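Local atomic coordinates of putative potassium transport protein (Staphylococcus aureus 08BA02176, PDB entry 4XTT), a protein that probably regulates potassium uptake as the KtrA component of a Ktr transporter, through an RCK C domain that binds the second messenger cyclic di-AMP. Residues Ala27-Ile31 against Ile32-Ile36. Residues are numbered along the deposited sequence; the frame is centred on the assembly and turned at random.
Sequences AGQSI and IDLDI. With 2BA ((2R,3R,3aS,5R,7aR,9R,10R,10aS,12R,14aR)-2,9-bis(6-amino-9H-purin-9-yl)octahydro-2H,7H-difuro[3,2-d:3',2'-j][1,3,7,9,2,8 ]tetraoxadiphosphacyclododecine-3,5,10,12-tetrol 5,12-dioxide), chain C.
Ser30 and Asp33 bond reciprocally, each side chain to the other's backbone amide, in the manner of a capping box, round a turn of helical shape in the loop between strand 15-21 and helix 36-40 of the RCK C domain. Ser30 OG accepts the amide of Asp33 (N to OG, 3.0 Å), and Asp33 OD2 takes the amide of Ser30 (N to OD2, 3.2 Å), met from above the carboxylate plane. Serine suits the first place because its hydroxyl, set between its own N and carbonyl carbon (chi1 64°), lies close enough to reach the third amide along; aspartate suits the second because its carboxylate can bend back to the chain. The turn is closed by Leu34 N on Ser30 O at 3.1 Å.

Ile31 leaves this turn on the cyclic di-AMP side. Ile31 CB rests against Ile36 CD1 (4.0 Å), Ile31 CG1 comes to 4.0 Å from adenine atom C81 of the ligand, and the extended end of the chain (chi2 -171°) lays Ile31 CD1 over the purine face, 3.4 Å from C51. A branched apolar chain thus covers a flat base and also touches Pro59 and Leu63. Ile32 CG1 lies near ribose oxygen O4'1. Before the turn, Gln29 NE2 is hydrogen-bonded to Lys25 O.

Asp35 adds a polar hold on the sugar, and since Asp35 of the second subunit is also hydrogen-bonded to the ligand, the site lies between the two subunits: here Asp35 OD1 accepts the ribose hydroxyl O2'1 at 2.9 Å.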
ATOM      1  N   ALA A  27       7.412  18.079   4.290  1.00 65.55           N
ATOM      2  CA  ALA A  27       8.716  17.635   4.777  1.00 59.75           C
ATOM      3  C   ALA A  27       8.874  17.994   6.253  1.00 62.81           C
ATOM      4  O   ALA A  27       8.429  19.056   6.695  1.00 50.53           O
ATOM      5  CB  ALA A  27       9.836  18.248   3.957  1.00 76.48           C
ATOM      6  N   GLY A  28       9.489  17.100   7.021  1.00 58.97           N
ATOM      7  CA  GLY A  28       9.615  17.311   8.450  1.00 40.48           C
ATOM      8  C   GLY A  28       8.500  16.601   9.186  1.00 46.71           C
ATOM      9  O   GLY A  28       8.539  16.451  10.408  1.00 44.43           O
ATOM     10  N   GLN A  29       7.484  16.187   8.435  1.00 56.80           N
ATOM     11  CA  GLN A  29       6.365  15.449   9.003  1.00 41.15           C
ATOM     12  C   GLN A  29       6.457  13.976   8.623  1.00 36.50           C
ATOM     13  O   GLN A  29       7.071  13.625   7.617  1.00 40.56           O
ATOM     14  CB  GLN A  29       5.036  16.029   8.530  1.00 43.69           C
ATOM     15  CG  GLN A  29       4.794  17.467   8.945  1.00 62.53           C
ATOM     16  CD  GLN A  29       3.404  17.943   8.577  1.00 70.34           C
ATOM     17  OE1 GLN A  29       2.440  17.700   9.307  1.00 72.57           O
ATOM     18  NE2 GLN A  29       3.287  18.609   7.432  1.00 54.27           N
ATOM     19  N   SER A  30       5.840  13.121   9.429  1.00 37.14           N
ATOM     20  CA  SER A  30       5.797  11.687   9.151  1.00 46.87           C
ATOM     21  C   SER A  30       4.440  11.309   8.591  1.00 36.48           C
ATOM     22  O   SER A  30       3.495  12.093   8.684  1.00 38.50           O
ATOM     23  CB  SER A  30       6.061  10.886  10.420  1.00 41.32           C
ATOM     24  OG  SER A  30       5.029  11.112  11.359  1.00 24.34           O
ATOM     25  N   ILE A  31       4.320  10.115   8.018  1.00 33.35           N
ATOM     26  CA  ILE A  31       3.025   9.743   7.460  1.00 32.24           C
ATOM     27  C   ILE A  31       2.075   9.314   8.579  1.00 39.43           C
ATOM     28  O   ILE A  31       0.869   9.192   8.361  1.00 38.51           O
ATOM     29  CB  ILE A  31       3.132   8.622   6.389  1.00 22.09           C
ATOM     30  CG1 ILE A  31       3.269   7.247   7.030  1.00 41.45           C
ATOM     31  CG2 ILE A  31       4.289   8.863   5.438  1.00 30.41           C
ATOM     32  CD1 ILE A  31       3.606   6.145   6.022  1.00 60.83           C
ATOM     33  N   ILE A  32       2.600   9.168   9.795  1.00 36.04           N
ATOM     34  CA  ILE A  32       1.739   8.888  10.944  1.00 33.79           C
ATOM     35  C   ILE A  32       1.304  10.193  11.596  1.00 28.24           C
ATOM     36  O   ILE A  32       0.264  10.246  12.244  1.00 33.28           O
ATOM     37  CB  ILE A  32       2.433   7.966  11.985  1.00 38.72           C
ATOM     38  CG1 ILE A  32       1.391   7.303  12.894  1.00 47.86           C
ATOM     39  CG2 ILE A  32       3.462   8.721  12.816  1.00 32.55           C
ATOM     40  CD1 ILE A  32       2.000   6.435  13.981  1.00 37.99           C
ATOM     41  N   ASP A  33       2.078  11.254  11.383  1.00 37.98           N
ATOM     42  CA  ASP A  33       1.661  12.592  11.787  1.00 35.08           C
ATOM     43  C   ASP A  33       0.466  13.001  10.939  1.00 30.81           C
ATOM     44  O   ASP A  33      -0.529  13.508  11.449  1.00 53.09           O
ATOM     45  CB  ASP A  33       2.792  13.614  11.621  1.00 41.27           C
ATOM     46  CG  ASP A  33       3.857  13.501  12.700  1.00 63.68           C
ATOM     47  OD1 ASP A  33       3.557  12.962  13.790  1.00 64.08           O
ATOM     48  OD2 ASP A  33       4.998  13.958  12.450  1.00 47.32           O
ATOM     49  N   LEU A  34       0.573  12.764   9.635  1.00 36.89           N
ATOM     50  CA  LEU A  34      -0.501  13.070   8.697  1.00 29.09           C
ATOM     51  C   LEU A  34      -1.633  12.040   8.791  1.00 31.78           C
ATOM     52  O   LEU A  34      -2.765  12.314   8.385  1.00 30.76           O
ATOM     53  CB  LEU A  34       0.055  13.132   7.273  1.00 30.66           C
ATOM     54  CG  LEU A  34       1.028  14.286   7.000  1.00 34.68           C
ATOM     55  CD1 LEU A  34       1.538  14.255   5.569  1.00 36.85           C
ATOM     56  CD2 LEU A  34       0.381  15.631   7.313  1.00 36.29           C
ATOM     57  N   ASP A  35      -1.305  10.869   9.338  1.00 31.73           N
ATOM     58  CA  ASP A  35      -2.238   9.754   9.540  1.00 28.51           C
ATOM     59  C   ASP A  35      -3.015   9.454   8.250  1.00 33.45           C
ATOM     60  O   ASP A  35      -4.247   9.396   8.237  1.00 32.06           O
ATOM     61  CB  ASP A  35      -3.185  10.064  10.697  1.00 30.98           C
ATOM     62  CG  ASP A  35      -3.695   8.810  11.386  1.00 50.85           C
ATOM     63  OD1 ASP A  35      -3.031   7.753  11.283  1.00 39.48           O
ATOM     64  OD2 ASP A  35      -4.747   8.885  12.054  1.00 63.16           O
ATOM     65  N   ILE A  36      -2.269   9.221   7.177  1.00 25.60           N
ATOM     66  CA  ILE A  36      -2.820   9.283   5.835  1.00 32.17           C
ATOM     67  C   ILE A  36      -3.916   8.254   5.567  1.00 30.26           C
ATOM     68  O   ILE A  36      -4.999   8.630   5.109  1.00 27.67           O
ATOM     69  CB  ILE A  36      -1.685   9.158   4.793  1.00 30.29           C
ATOM     70  CG1 ILE A  36      -0.815  10.418   4.856  1.00 26.62           C
ATOM     71  CG2 ILE A  36      -2.233   8.971   3.381  1.00 20.88           C
ATOM     72  CD1 ILE A  36       0.443  10.357   4.014  1.00 37.64           C
TER
HETATM   73  P   2BA C 301      -4.240   2.813  10.106  1.00 28.13           P
HETATM   74  O1P 2BA C 301      -4.608   2.910   8.676  1.00 29.80           O
HETATM   75  O2P 2BA C 301      -5.509   2.896  10.896  1.00 29.19           O
HETATM   76  O5' 2BA C 301      -3.580   1.375  10.373  1.00 24.10           O
HETATM   77  C5' 2BA C 301      -3.137   1.043  11.702  1.00 19.19           C
HETATM   78  C4' 2BA C 301      -2.357  -0.209  11.659  1.00 23.80           C
HETATM   79  O4' 2BA C 301      -3.056  -1.286  10.891  1.00 25.45           O
HETATM   80  C3' 2BA C 301      -1.097   0.026  10.960  1.00 22.95           C
HETATM   81  O3' 2BA C 301      -0.073   0.420  11.915  1.00 28.92           O
HETATM   82  C2' 2BA C 301      -0.736  -1.245  10.367  1.00 32.26           C
HETATM   83  O2' 2BA C 301       0.010  -2.060  11.315  1.00 28.45           O
HETATM   84  C1' 2BA C 301      -2.019  -1.897  10.027  1.00 19.51           C
HETATM   85  N9  2BA C 301      -2.348  -1.638   8.697  1.00 33.94           N
HETATM   86  C8  2BA C 301      -3.244  -0.868   8.487  1.00 32.24           C
HETATM   87  N7  2BA C 301      -3.424  -0.742   7.141  1.00 24.09           N
HETATM   88  C5  2BA C 301      -2.348  -1.672   6.655  1.00 20.60           C
HETATM   89  C6  2BA C 301      -1.824  -2.149   5.462  1.00 22.10           C
HETATM   90  N6  2BA C 301      -2.382  -1.691   4.267  1.00 18.30           N
HETATM   91  N1  2BA C 301      -0.808  -3.025   5.410  1.00 23.42           N
HETATM   92  C2  2BA C 301      -0.266  -3.473   6.514  1.00 18.80           C
HETATM   93  N3  2BA C 301      -0.692  -3.076   7.699  1.00 22.07           N
HETATM   94  C4  2BA C 301      -1.710  -2.199   7.832  1.00 33.07           C
HETATM   95  P1  2BA C 301       0.968   1.543  11.419  1.00 32.74           P
HETATM   96 O1P1 2BA C 301       1.703   0.943  10.273  1.00 26.60           O
HETATM   97 O2P1 2BA C 301       1.942   1.787  12.523  1.00 27.35           O
HETATM   98 O5'1 2BA C 301       0.377   2.939  10.899  1.00 26.93           O
HETATM   99 C5'1 2BA C 301      -0.460   3.730  11.726  1.00 17.93           C
HETATM  100 C4'1 2BA C 301      -1.080   4.769  10.874  1.00 21.92           C
HETATM  101 O4'1 2BA C 301      -0.042   5.446  10.050  1.00 22.64           O
HETATM  102 C3'1 2BA C 301      -2.007   4.154   9.911  1.00 24.73           C
HETATM  103 O3'1 2BA C 301      -3.356   4.103  10.438  1.00 30.49           O
HETATM  104 C2'1 2BA C 301      -1.974   5.007   8.734  1.00 31.35           C
HETATM  105 O2'1 2BA C 301      -2.930   6.082   8.911  1.00 32.48           O
HETATM  106 C1'1 2BA C 301      -0.608   5.555   8.675  1.00 21.33           C
HETATM  107  N91 2BA C 301       0.183   4.825   7.767  1.00 31.32           N
HETATM  108  C81 2BA C 301       1.094   4.132   8.195  1.00 21.66           C
HETATM  109  N71 2BA C 301       1.763   3.486   7.186  1.00 20.72           N
HETATM  110  C51 2BA C 301       0.947   4.028   6.035  1.00 28.42           C
HETATM  111  C61 2BA C 301       0.922   3.911   4.641  1.00 26.57           C
HETATM  112  N61 2BA C 301       1.873   3.078   3.983  1.00 35.30           N
HETATM  113  N11 2BA C 301       0.046   4.542   3.897  1.00 26.91           N
HETATM  114  C21 2BA C 301      -0.866   5.338   4.440  1.00 22.07           C
HETATM  115  N31 2BA C 301      -0.946   5.534   5.762  1.00 26.08           N
HETATM  116  C41 2BA C 301      -0.074   4.914   6.598  1.00 30.31           C